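Local coordinates for protein carboxylesterase SOBER1 (Arabidopsis thaliana, PDB 6AVX) that hydrolyses carboxylic esters with a preference for short acyl chains, shows phospholipase A2 activity and restrains the hypersensitive response to a bacterial effector, at residues 39-44 with 57-62; 66-71 with 166-171; 112-117 with 128-133; 135-140 with 174-179; 158-163 with 186-191. The protein carries 1 engineered substitution. All blocks are in the same frame, centred on the assembly; numbering follows the deposited sequence.

Contact 1 (39-44 with 57-62)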
# COMPACT_ATOMS: atom_id res chain seq x y z
N LEU A 39 10.73 7.55 -2.93
CA LEU A 39 9.89 8.73 -2.96
C LEU A 39 8.80 8.61 -1.91
O LEU A 39 8.11 7.59 -1.83
CB LEU A 39 9.28 8.91 -4.35
CG LEU A 39 8.53 10.22 -4.54
CD1 LEU A 39 9.48 11.41 -4.49
CD2 LEU A 39 7.79 10.20 -5.86
N PHE A 40 8.68 9.64 -1.09
CA PHE A 40 7.72 9.70 0.00
C PHE A 40 6.83 10.92 -0.24
O PHE A 40 7.09 12.00 0.32
CB PHE A 40 8.43 9.85 1.34
CG PHE A 40 9.17 8.60 1.79
CD1 PHE A 40 8.63 7.78 2.74
CD2 PHE A 40 10.42 8.28 1.26
CE1 PHE A 40 9.30 6.65 3.16
CE2 PHE A 40 11.10 7.14 1.70
CZ PHE A 40 10.53 6.34 2.64
N PRO A 41 5.78 10.79 -1.05
CA PRO A 41 4.88 11.92 -1.31
C PRO A 41 4.02 12.22 -0.10
O PRO A 41 3.94 11.43 0.85
CB PRO A 41 4.03 11.43 -2.49
CG PRO A 41 3.99 9.95 -2.30
CD PRO A 41 5.38 9.60 -1.81
N SER A 42 3.33 13.37 -0.13
CA SER A 42 2.43 13.77 0.93
C SER A 42 1.02 13.94 0.38
O SER A 42 0.83 14.61 -0.65
CB SER A 42 2.88 15.07 1.57
OG SER A 42 4.07 14.86 2.30
N ALA A 43 0.05 13.36 1.06
CA ALA A 43 -1.32 13.46 0.62
C ALA A 43 -1.82 14.91 0.77
O ALA A 43 -1.35 15.66 1.62
CB ALA A 43 -2.22 12.56 1.47
N PRO A 44 -2.81 15.30 -0.02
CA PRO A 44 -3.42 16.62 0.16
C PRO A 44 -4.16 16.72 1.47
O PRO A 44 -4.54 15.72 2.09
CB PRO A 44 -4.41 16.73 -1.01
CG PRO A 44 -4.02 15.66 -1.98
CD PRO A 44 -3.47 14.55 -1.10
N ARG A 57 -3.89 15.73 6.25
CA ARG A 57 -3.38 15.01 5.09
C ARG A 57 -4.06 13.65 5.04
O ARG A 57 -4.06 12.91 6.03
CB ARG A 57 -1.88 14.84 5.17
CG ARG A 57 -1.11 16.13 5.04
CD ARG A 57 0.34 15.86 4.60
NE ARG A 57 1.13 17.09 4.55
CZ ARG A 57 1.08 17.97 3.56
NH1 ARG A 57 1.81 19.08 3.63
NH2 ARG A 57 0.33 17.77 2.49
N SER A 58 -4.65 13.32 3.90
CA SER A 58 -5.43 12.10 3.77
C SER A 58 -5.50 11.72 2.30
O SER A 58 -5.89 12.54 1.47
CB SER A 58 -6.83 12.34 4.30
OG SER A 58 -7.62 11.18 4.10
N TRP A 59 -5.13 10.48 1.98
CA TRP A 59 -5.16 10.05 0.59
C TRP A 59 -6.58 9.99 0.03
O TRP A 59 -6.78 10.24 -1.15
CB TRP A 59 -4.47 8.69 0.42
CG TRP A 59 -3.01 8.73 0.71
CD1 TRP A 59 -2.37 8.19 1.79
CD2 TRP A 59 -2.00 9.38 -0.07
NE1 TRP A 59 -1.03 8.46 1.72
CE2 TRP A 59 -0.77 9.19 0.60
CE3 TRP A 59 -2.00 10.10 -1.26
CZ2 TRP A 59 0.43 9.71 0.11
CZ3 TRP A 59 -0.81 10.61 -1.73
CH2 TRP A 59 0.38 10.40 -1.06
N PHE A 60 -7.54 9.55 0.84
CA PHE A 60 -8.92 9.35 0.40
C PHE A 60 -9.77 9.30 1.67
O PHE A 60 -9.27 9.05 2.75
CB PHE A 60 -9.07 8.09 -0.45
CG PHE A 60 -8.65 6.81 0.24
CD1 PHE A 60 -9.53 6.17 1.11
CD2 PHE A 60 -7.41 6.23 0.03
CE1 PHE A 60 -9.15 4.99 1.76
CE2 PHE A 60 -7.05 5.04 0.68
CZ PHE A 60 -7.92 4.43 1.54
N ASP A 61 -11.07 9.54 1.54
CA ASP A 61 -11.88 9.66 2.74
C ASP A 61 -12.05 8.30 3.39
O ASP A 61 -12.18 7.27 2.72
CB ASP A 61 -13.24 10.26 2.41
CG ASP A 61 -13.97 10.77 3.64
OD1 ASP A 61 -13.33 10.99 4.69
OD2 ASP A 61 -15.20 10.96 3.51
N VAL A 62 -12.07 8.32 4.72
CA VAL A 62 -12.21 7.14 5.58
C VAL A 62 -13.47 7.37 6.40
O VAL A 62 -13.49 8.25 7.27
CB VAL A 62 -10.97 6.97 6.48
CG1 VAL A 62 -11.15 5.77 7.41
CG2 VAL A 62 -9.71 6.83 5.62
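Ala43 O receives the guanidinium of Arg57: NH2 donates to it over 2.8 Å, with 158° at the hydrogen, and the oxygen lies practically in the guanidinium plane. Arg57 runs extended from CG to NE, which lays CG and CD along the same carbonyl before the end group turns onto it; Ser42 CB rests over one guanidinium face, 3.8 Å from NH2. One residue further, Ser58 N donates to Pro44 O at 3.0 Å, and Arg57 CA adds a CA-H...O contact to that oxygen at 3.3 Å. The two loops are thus tied by one side-chain and one backbone bond. Beneath them Ala43 CB sits over the Trp59 ring, 3.6 Å from the centroid of the six-membered ring and 15° off its normal, a CH-pi contact. Trp59 CB points away from 39-44, and CG, anti to the carbonyl carbon (chi1 -65°), swings the indole back until its face meets Ala43 CB. Pro41 CG meets Trp59 CH2 at 3.8 Å, the two side chains crossing at about a right angle. Trp59 NE1 is bonded to His12 O, and Ser58 OG to Gln109. The paired loops flank the two-stranded antiparallel hairpin 45-57 and bring Trp59 against the probable nucleophile elbow of an alpha/beta hydrolase.

Contact 2 (66-71 with 166-171). Engineered in segment 66-71: Leu67 (natural residue Phe).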
# COMPACT_ATOMS: atom_id res chain seq x y z
N PRO A 66 -13.19 1.33 13.71
CA PRO A 66 -12.00 0.80 13.05
C PRO A 66 -12.34 0.24 11.70
O PRO A 66 -13.52 0.02 11.39
CB PRO A 66 -11.57 -0.33 13.98
CG PRO A 66 -12.88 -0.84 14.55
CD PRO A 66 -13.73 0.40 14.71
N LEU A 67 -11.33 -0.00 10.88
CA LEU A 67 -11.57 -0.72 9.64
C LEU A 67 -11.74 -2.18 9.99
O LEU A 67 -10.98 -2.74 10.79
CB LEU A 67 -10.42 -0.52 8.65
CG LEU A 67 -10.40 0.77 7.82
CD1 LEU A 67 -11.55 0.82 6.83
CD2 LEU A 67 -10.40 2.00 8.69
N LYS A 68 -12.79 -2.78 9.44
CA LYS A 68 -13.17 -4.14 9.75
C LYS A 68 -13.70 -4.76 8.49
O LYS A 68 -13.83 -4.10 7.45
CB LYS A 68 -14.26 -4.19 10.83
CG LYS A 68 -13.71 -4.32 12.21
CD LYS A 68 -14.78 -4.40 13.29
CE LYS A 68 -15.58 -5.69 13.23
NZ LYS A 68 -17.03 -5.41 13.13
N VAL A 69 -13.97 -6.06 8.56
CA VAL A 69 -14.77 -6.68 7.52
C VAL A 69 -16.15 -6.05 7.60
O VAL A 69 -16.79 -6.05 8.65
CB VAL A 69 -14.81 -8.19 7.70
CG1 VAL A 69 -15.63 -8.83 6.58
CG2 VAL A 69 -13.39 -8.78 7.73
N GLY A 70 -16.58 -5.45 6.50
CA GLY A 70 -17.88 -4.81 6.43
C GLY A 70 -17.89 -3.36 6.82
O GLY A 70 -18.98 -2.77 6.90
N SER A 71 -16.74 -2.75 7.06
CA SER A 71 -16.70 -1.33 7.37
C SER A 71 -16.94 -0.53 6.09
O SER A 71 -16.50 -0.94 5.01
CB SER A 71 -15.34 -0.95 7.97
OG SER A 71 -15.16 -1.56 9.24
N LEU A 166 -8.49 -3.87 11.92
CA LEU A 166 -8.50 -5.19 12.52
C LEU A 166 -7.78 -6.19 11.65
O LEU A 166 -7.83 -6.14 10.42
CB LEU A 166 -9.93 -5.68 12.75
CG LEU A 166 -10.84 -4.89 13.67
CD1 LEU A 166 -11.82 -5.87 14.28
CD2 LEU A 166 -10.12 -4.17 14.76
N PHE A 167 -7.12 -7.13 12.31
CA PHE A 167 -6.42 -8.20 11.60
C PHE A 167 -7.34 -8.89 10.60
O PHE A 167 -6.92 -9.25 9.49
CB PHE A 167 -5.85 -9.17 12.64
CG PHE A 167 -4.99 -10.27 12.07
CD1 PHE A 167 -3.71 -10.01 11.60
CD2 PHE A 167 -5.45 -11.58 12.04
CE1 PHE A 167 -2.91 -11.02 11.11
CE2 PHE A 167 -4.65 -12.60 11.54
CZ PHE A 167 -3.38 -12.31 11.08
N GLU A 168 -8.62 -9.06 10.95
CA GLU A 168 -9.56 -9.71 10.04
C GLU A 168 -9.74 -8.92 8.74
O GLU A 168 -10.04 -9.51 7.69
CB GLU A 168 -10.92 -9.90 10.71
CG GLU A 168 -11.61 -8.60 11.11
CD GLU A 168 -13.11 -8.77 11.30
OE1 GLU A 168 -13.88 -7.88 10.87
OE2 GLU A 168 -13.53 -9.80 11.87
N ALA A 169 -9.59 -7.59 8.78
CA ALA A 169 -9.65 -6.81 7.55
C ALA A 169 -8.48 -7.12 6.65
O ALA A 169 -8.61 -7.07 5.42
CB ALA A 169 -9.69 -5.32 7.87
N GLY A 170 -7.32 -7.43 7.23
CA GLY A 170 -6.18 -7.85 6.43
C GLY A 170 -6.38 -9.25 5.88
O GLY A 170 -6.14 -9.51 4.70
N GLN A 171 -6.84 -10.17 6.73
CA GLN A 171 -7.11 -11.53 6.26
C GLN A 171 -8.12 -11.54 5.12
O GLN A 171 -8.02 -12.37 4.22
CB GLN A 171 -7.64 -12.38 7.41
CG GLN A 171 -6.63 -12.66 8.52
CD GLN A 171 -7.25 -13.45 9.65
OE1 GLN A 171 -8.22 -13.02 10.29
NE2 GLN A 171 -6.71 -14.64 9.90
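The Lys68 chain runs alongside Leu166, and the two form the tight part of the contact. Lys68 CG stands 3.2 Å from Leu166 CD1, a strained approach whose exact value is doubtful, and Lys68 CD follows at 3.5 Å from the same methyl. The other branch, Leu166 CD2, only grazes Pro66 CB at 4.2 Å. Just inside this pair Leu166 N donates to Leu67 O over 3.0 Å, nearly straight at 163°, and Ala169 CB packs loosely below that carbonyl and the Lys68 backbone. Leu67, an engineered residue (Phe in the natural protein), turns the end of its side chain away from the helix, toward Val62, Trp134 and Val165.

The side toward solvent is polar. Glu168 CG stands between its own backbone N and carbonyl carbon (chi1 63°), and from there the extended chain carries the carboxylate to the 66-71 loop. There OE1 accepts from Val69 N at 2.9 Å, on its anti side and 24° out of the carboxylate plane. Val69 CG2 lies 3.3 Å from the same OE1. The loose element is the Lys68 ammonium: the chain bends at its last two torsions and leaves NZ 4.6 Å from Glu168 OE1, too far for a salt bridge, though the opposite charges probably still attract. The loop itself closes through a type II turn, Lys68 to Ser71, with Gly70 at positive phi. Leu166 and Glu168 thus join the 66-71 loop, which precedes helix 75-94, to the start of helix 167-171, beside the probable Ser-His-Asp triad of the alpha/beta hydrolase fold.

Contact 3 (112-117 with 128-133)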
# COMPACT_ATOMS: atom_id res chain seq x y z
N ALA A 112 -3.78 0.54 1.92
CA ALA A 112 -4.97 0.42 1.08
C ALA A 112 -4.74 1.08 -0.28
O ALA A 112 -5.10 0.52 -1.32
CB ALA A 112 -6.15 1.06 1.81
N LEU A 113 -4.11 2.25 -0.28
CA LEU A 113 -3.84 2.93 -1.54
C LEU A 113 -2.83 2.17 -2.37
O LEU A 113 -2.96 2.12 -3.60
CB LEU A 113 -3.38 4.36 -1.29
CG LEU A 113 -3.08 5.18 -2.54
CD1 LEU A 113 -4.24 5.21 -3.50
CD2 LEU A 113 -2.68 6.57 -2.13
N THR A 114 -1.82 1.60 -1.73
CA THR A 114 -0.87 0.74 -2.43
C THR A 114 -1.59 -0.36 -3.18
O THR A 114 -1.33 -0.60 -4.37
CB THR A 114 0.14 0.14 -1.44
OG1 THR A 114 1.03 1.16 -0.98
CG2 THR A 114 0.97 -0.98 -2.05
N LEU A 115 -2.48 -1.06 -2.49
CA LEU A 115 -3.19 -2.16 -3.11
C LEU A 115 -3.98 -1.68 -4.32
O LEU A 115 -3.91 -2.27 -5.40
CB LEU A 115 -4.11 -2.82 -2.10
CG LEU A 115 -4.73 -4.11 -2.62
CD1 LEU A 115 -3.72 -5.24 -2.55
CD2 LEU A 115 -5.99 -4.46 -1.85
N ALA A 116 -4.78 -0.64 -4.13
CA ALA A 116 -5.61 -0.14 -5.22
C ALA A 116 -4.75 0.30 -6.40
O ALA A 116 -5.09 0.06 -7.57
CB ALA A 116 -6.45 1.02 -4.72
N SER A 117 -3.63 0.96 -6.11
CA SER A 117 -2.79 1.50 -7.17
C SER A 117 -2.14 0.40 -7.97
O SER A 117 -2.05 0.49 -9.20
CB SER A 117 -1.73 2.43 -6.58
OG SER A 117 -2.31 3.57 -5.95
N GLY A 128 3.81 -4.85 -4.56
CA GLY A 128 3.09 -3.99 -3.64
C GLY A 128 3.23 -4.53 -2.24
O GLY A 128 2.87 -5.69 -1.99
N ALA A 129 3.74 -3.72 -1.31
CA ALA A 129 3.87 -4.11 0.09
C ALA A 129 2.85 -3.32 0.89
O ALA A 129 2.95 -2.09 1.00
CB ALA A 129 5.27 -3.82 0.61
N VAL A 130 1.86 -4.01 1.41
CA VAL A 130 0.80 -3.42 2.22
C VAL A 130 1.13 -3.67 3.68
O VAL A 130 1.37 -4.82 4.07
CB VAL A 130 -0.56 -4.05 1.86
CG1 VAL A 130 -1.65 -3.55 2.78
CG2 VAL A 130 -0.90 -3.82 0.38
N LEU A 131 1.15 -2.61 4.49
CA LEU A 131 1.37 -2.76 5.93
C LEU A 131 0.10 -2.33 6.63
O LEU A 131 -0.30 -1.16 6.56
CB LEU A 131 2.56 -1.93 6.41
CG LEU A 131 3.95 -2.34 5.93
CD1 LEU A 131 4.23 -1.88 4.50
CD2 LEU A 131 5.00 -1.77 6.86
N SER A 132 -0.57 -3.27 7.26
CA SER A 132 -1.72 -2.96 8.11
C SER A 132 -2.80 -2.19 7.36
O SER A 132 -3.43 -1.28 7.89
CB SER A 132 -1.28 -2.19 9.35
OG SER A 132 -0.20 -2.88 9.99
N GLY A 133 -3.04 -2.59 6.12
CA GLY A 133 -4.02 -1.96 5.28
C GLY A 133 -5.36 -2.68 5.26
O GLY A 133 -5.68 -3.49 6.14
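Apolar side-chain carbons meet first: the Thr114 methyl, Leu115 CB and Val130 CG2. Thr114 CG2, anti to the backbone N (chi1 -71° for OG1), is directed at the strand and meets Val130 CG2 at 4.2 Å; Leu115 CB reaches the same valine branch, also at 4.2 Å. Val130 CG2 therefore sits against two consecutive helix residues.

Side chain against backbone is the second kind. Thr114 CG2 lies 4.0 Å from Gly128 CA and 3.8 Å from Ala129 O, the methyl packing directly on the strand's main chain at Gly128. The hydroxyl is hydrogen-bonded to Gly110 O, one turn back in its own helix. Helix 109-120 and strand 127-131 belong to a beta-alpha-beta crossover that starts at strand 102-107, the unit that carries the probable nucleophile elbow of this hydrolase fold; their short segments run at 153°, near antiparallel, with axes 7.5 Å apart at closest approach.

Backbone against backbone closes the far end: the Gly133 main chain packs directly against that of Ala112, whose N comes 4.2 Å from Gly133 CA. No hydrogen bond crosses between the segments.

Contact 4 (135-140 with 174-179)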
# COMPACT_ATOMS: atom_id res chain seq x y z
N VAL A 135 -8.81 -3.62 2.14
CA VAL A 135 -9.25 -3.61 0.76
C VAL A 135 -10.20 -2.43 0.57
O VAL A 135 -11.27 -2.42 1.18
CB VAL A 135 -9.94 -4.93 0.39
CG1 VAL A 135 -10.36 -4.91 -1.07
CG2 VAL A 135 -8.99 -6.10 0.63
N PRO A 136 -9.84 -1.41 -0.23
CA PRO A 136 -10.60 -0.17 -0.20
C PRO A 136 -11.67 -0.08 -1.27
O PRO A 136 -12.10 1.02 -1.63
CB PRO A 136 -9.52 0.89 -0.43
CG PRO A 136 -8.63 0.23 -1.38
CD PRO A 136 -8.58 -1.23 -0.97
N PHE A 137 -12.13 -1.23 -1.74
CA PHE A 137 -13.20 -1.27 -2.73
C PHE A 137 -13.84 -2.65 -2.67
O PHE A 137 -13.36 -3.55 -2.00
CB PHE A 137 -12.72 -0.85 -4.14
CG PHE A 137 -11.33 -1.32 -4.54
CD1 PHE A 137 -10.85 -2.57 -4.19
CD2 PHE A 137 -10.52 -0.51 -5.32
CE1 PHE A 137 -9.57 -2.98 -4.59
CE2 PHE A 137 -9.27 -0.91 -5.73
CZ PHE A 137 -8.79 -2.14 -5.37
N THR A 138 -14.98 -2.78 -3.35
CA THR A 138 -15.70 -4.05 -3.42
C THR A 138 -15.23 -4.85 -4.62
O THR A 138 -14.44 -4.38 -5.45
CB THR A 138 -17.21 -3.84 -3.55
OG1 THR A 138 -17.50 -3.39 -4.87
CG2 THR A 138 -17.76 -2.84 -2.52
N SER A 139 -15.74 -6.07 -4.75
CA SER A 139 -15.39 -6.90 -5.89
C SER A 139 -15.90 -6.34 -7.22
O SER A 139 -15.48 -6.84 -8.26
CB SER A 139 -15.93 -8.31 -5.69
OG SER A 139 -17.33 -8.25 -5.55
N SER A 140 -16.76 -5.32 -7.22
CA SER A 140 -17.20 -4.71 -8.47
C SER A 140 -16.03 -4.17 -9.29
O SER A 140 -16.15 -4.08 -10.52
CB SER A 140 -18.20 -3.58 -8.22
OG SER A 140 -17.60 -2.51 -7.54
N LEU A 174 -7.19 -11.82 1.37
CA LEU A 174 -6.74 -13.05 0.72
C LEU A 174 -7.81 -13.62 -0.20
O LEU A 174 -7.50 -13.88 -1.38
CB LEU A 174 -6.24 -14.04 1.77
CG LEU A 174 -5.01 -13.55 2.54
CD1 LEU A 174 -4.58 -14.54 3.61
CD2 LEU A 174 -3.84 -13.23 1.60
N PRO A 175 -9.05 -13.80 0.22
CA PRO A 175 -10.04 -14.29 -0.75
C PRO A 175 -10.36 -13.29 -1.83
O PRO A 175 -10.67 -13.68 -2.96
CB PRO A 175 -11.26 -14.64 0.11
CG PRO A 175 -11.04 -13.96 1.41
CD PRO A 175 -9.57 -13.81 1.59
N PHE A 176 -10.29 -11.99 -1.53
CA PHE A 176 -10.48 -10.98 -2.56
C PHE A 176 -9.41 -11.11 -3.64
O PHE A 176 -9.72 -11.13 -4.84
CB PHE A 176 -10.43 -9.60 -1.90
CG PHE A 176 -10.62 -8.47 -2.86
CD1 PHE A 176 -11.87 -7.93 -3.07
CD2 PHE A 176 -9.54 -7.94 -3.53
CE1 PHE A 176 -12.03 -6.88 -3.96
CE2 PHE A 176 -9.71 -6.89 -4.43
CZ PHE A 176 -10.95 -6.37 -4.64
N LEU A 177 -8.17 -11.26 -3.23
CA LEU A 177 -7.09 -11.33 -4.19
C LEU A 177 -7.12 -12.64 -4.96
O LEU A 177 -6.78 -12.67 -6.14
CB LEU A 177 -5.75 -11.08 -3.49
CG LEU A 177 -5.58 -9.63 -3.00
CD1 LEU A 177 -4.34 -9.46 -2.13
CD2 LEU A 177 -5.56 -8.64 -4.16
N LYS A 178 -7.57 -13.72 -4.32
CA LYS A 178 -7.76 -14.97 -5.04
C LYS A 178 -8.82 -14.81 -6.13
O LYS A 178 -8.61 -15.23 -7.27
CB LYS A 178 -8.14 -16.08 -4.05
CG LYS A 178 -8.05 -17.49 -4.63
CD LYS A 178 -6.61 -17.97 -4.77
CE LYS A 178 -5.92 -18.13 -3.41
NZ LYS A 178 -4.53 -18.65 -3.55
N GLU A 179 -9.95 -14.19 -5.80
CA GLU A 179 -10.96 -13.91 -6.81
C GLU A 179 -10.36 -13.11 -7.96
O GLU A 179 -10.67 -13.34 -9.14
CB GLU A 179 -12.15 -13.16 -6.20
CG GLU A 179 -13.26 -12.82 -7.21
CD GLU A 179 -14.48 -12.09 -6.63
OE1 GLU A 179 -15.37 -11.70 -7.42
OE2 GLU A 179 -14.56 -11.89 -5.40
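An aromatic and aliphatic surface patch, away from the probable catalytic residues, joins the loop after strand 127-131 to helix 173-180. Phe176 carries it. With CG anti to the backbone N (chi1 -180°), its ring projects straight from the helix into the loop. Val135 CG1 sits over the centre of one ring face, 3.7 Å from the centroid and only 3° off the normal, a CH-pi contact. Phe137 approaches differently: its plane is inclined 21° to that of Phe176, but the rings are slid apart, centroids 5.8 Å from each other, and they barely overlap. The touching atoms are Phe137 CE1 and Phe176 CZ, at 3.7 Å. At the rim of the Phe176 ring, near its plane, lies Thr138 O, 3.8 Å from CE1. Toward solvent, Glu179 extends fully and brings its carboxylate beside Ser139 CB, with OE1 at 3.8 Å, a van der Waals contact only. The loop is shaped here by an ST turn, Thr138 OG1 accepting from Ser140 N at 3.1 Å. Phe176 also touches Ile142 and Phe145. Further in, Pro136 and Phe137 pack on Ala116 of helix 109-120, Leu177 reaches Leu119 of that helix, and Leu174 lies against Cys184 and Phe186 of strand 184-189.

Contact 5 (158-163 with 186-191)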
# COMPACT_ATOMS: atom_id res chain seq x y z
N HIS A 158 0.61 -7.70 8.62
CA HIS A 158 -0.44 -7.20 9.52
C HIS A 158 -0.18 -7.70 10.93
O HIS A 158 0.19 -8.87 11.13
CB HIS A 158 -1.82 -7.65 9.06
CG HIS A 158 -2.91 -6.64 9.26
ND1 HIS A 158 -3.59 -6.07 8.20
CD2 HIS A 158 -3.45 -6.10 10.38
CE1 HIS A 158 -4.49 -5.22 8.67
NE2 HIS A 158 -4.42 -5.22 9.99
N GLY A 159 -0.40 -6.82 11.90
CA GLY A 159 -0.26 -7.19 13.30
C GLY A 159 -1.53 -7.85 13.80
O GLY A 159 -2.64 -7.39 13.55
N THR A 160 -1.35 -8.94 14.54
CA THR A 160 -2.52 -9.68 15.01
C THR A 160 -3.33 -8.91 16.03
O THR A 160 -4.53 -9.16 16.18
CB THR A 160 -2.13 -11.03 15.62
OG1 THR A 160 -1.30 -10.82 16.76
CG2 THR A 160 -1.40 -11.91 14.63
N ASP A 161 -2.71 -7.96 16.73
CA ASP A 161 -3.35 -7.25 17.83
C ASP A 161 -3.83 -5.86 17.43
O ASP A 161 -4.18 -5.06 18.29
CB ASP A 161 -2.41 -7.16 19.03
CG ASP A 161 -2.20 -8.51 19.71
OD1 ASP A 161 -2.56 -9.55 19.12
OD2 ASP A 161 -1.67 -8.52 20.85
N ASP A 162 -3.89 -5.58 16.13
CA ASP A 162 -4.29 -4.28 15.63
C ASP A 162 -5.77 -4.06 15.88
O ASP A 162 -6.61 -4.84 15.41
CB ASP A 162 -3.98 -4.26 14.13
CG ASP A 162 -4.04 -2.88 13.51
OD1 ASP A 162 -4.81 -2.01 13.98
OD2 ASP A 162 -3.31 -2.66 12.51
N ARG A 163 -6.11 -3.00 16.62
CA ARG A 163 -7.49 -2.63 16.91
C ARG A 163 -7.91 -1.38 16.16
O ARG A 163 -9.01 -0.87 16.39
CB ARG A 163 -7.70 -2.46 18.42
CG ARG A 163 -7.44 -3.75 19.20
CD ARG A 163 -8.00 -3.71 20.61
NE ARG A 163 -9.42 -3.35 20.64
CZ ARG A 163 -9.97 -2.44 21.45
NH1 ARG A 163 -9.24 -1.80 22.36
NH2 ARG A 163 -11.27 -2.19 21.37
N PHE A 186 0.88 -13.40 2.80
CA PHE A 186 0.39 -12.73 4.00
C PHE A 186 1.33 -13.07 5.14
O PHE A 186 1.61 -14.25 5.40
CB PHE A 186 -1.03 -13.21 4.30
CG PHE A 186 -1.70 -12.46 5.41
CD1 PHE A 186 -2.44 -11.33 5.16
CD2 PHE A 186 -1.58 -12.90 6.72
CE1 PHE A 186 -3.07 -10.65 6.21
CE2 PHE A 186 -2.20 -12.23 7.76
CZ PHE A 186 -2.95 -11.10 7.49
N LYS A 187 1.85 -12.05 5.80
CA LYS A 187 2.80 -12.20 6.89
C LYS A 187 2.17 -11.61 8.15
O LYS A 187 2.03 -10.38 8.26
CB LYS A 187 4.11 -11.49 6.55
CG LYS A 187 5.24 -11.73 7.52
CD LYS A 187 5.66 -13.19 7.52
CE LYS A 187 6.87 -13.41 8.42
NZ LYS A 187 6.86 -14.79 8.98
N ALA A 188 1.79 -12.48 9.09
CA ALA A 188 1.21 -12.04 10.35
C ALA A 188 2.33 -11.75 11.34
O ALA A 188 3.35 -12.45 11.37
CB ALA A 188 0.31 -13.12 10.94
N TYR A 189 2.13 -10.73 12.15
CA TYR A 189 3.07 -10.34 13.20
C TYR A 189 2.37 -10.51 14.55
O TYR A 189 1.59 -9.62 14.96
CB TYR A 189 3.58 -8.92 12.98
CG TYR A 189 4.59 -8.95 11.86
CD1 TYR A 189 5.92 -9.19 12.14
CD2 TYR A 189 4.20 -8.83 10.53
CE1 TYR A 189 6.85 -9.30 11.14
CE2 TYR A 189 5.14 -8.93 9.52
CZ TYR A 189 6.46 -9.16 9.83
OH TYR A 189 7.43 -9.28 8.87
N PRO A 190 2.56 -11.64 15.24
CA PRO A 190 1.86 -11.86 16.51
C PRO A 190 2.23 -10.80 17.54
O PRO A 190 3.39 -10.46 17.73
CB PRO A 190 2.33 -13.26 16.95
CG PRO A 190 3.46 -13.61 16.08
CD PRO A 190 3.33 -12.82 14.82
N GLY A 191 1.20 -10.26 18.17
CA GLY A 191 1.40 -9.26 19.19
C GLY A 191 1.57 -7.84 18.70
O GLY A 191 1.49 -6.90 19.50
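Thr160 OG1 stands between its own backbone N and carbonyl carbon (chi1 62°), a torsion that turns the hydroxyl toward Gly191, whose N donates to it over 2.9 Å. Phe186 CG, anti to the backbone N (chi1 -173°), carries the ring back until CZ is 4.0 Å from His158 CB. Strands 154-159 and 184-189 are neighbours in the parallel sheet of the alpha/beta hydrolase fold, and 184-189 is an edge strand of the sheet within this chain. Their ladder pairs His158 with Ala188 and Gly159 with Tyr189. His158 N donates to Lys187 O at 3.1 Å, and His158 O accepts from Tyr189 N at 2.9 Å. Past the last bridge Thr160 N continues to Tyr189 O at 3.0 Å. The His158 imidazole leads away from strand 184-189, with NE2 bonded to Val165 O and ND1 to Trp156 NE1. A type I turn from Gly159 to Asp162 then leads to Asp162, probably the acid of the charge relay, whose OD2 is bonded to His194 ND1. Gly191, at positive phi, lies under the Asp161 carboxylate, CA to OD2 3.6 Å. The Thr160 hydroxyl that accepts from Gly191 N donates a hydrogen bond to Asp161 OD1 at 3.0 Å, from above the carboxylate plane.

Overall arrangement
Contact 3 is the core, wholly buried near the chain centre and held by apolar packing without hydrogen bonds across it; contact 4 lies at the surface and relies on aromatic contacts, while contacts 1, 2 and 5 are partly buried and add hydrogen bonds. Contacts 3 and 5 share the parallel sheet, through neighbouring strands 127-131 and 154-159, and Gly133 O lies 3.3 Å from His158 CE1. Trp59 of contact 1 and Phe137 of contact 4 both pack on helix 109-120. Contacts 2 and 4 use successive helices, 167-171 and 173-180. Phe167 links contact 2 to 5, its CZ 3.5 Å from Phe186 CE2. Of the probable triad only Asp162 lies in these segments, in contact 5.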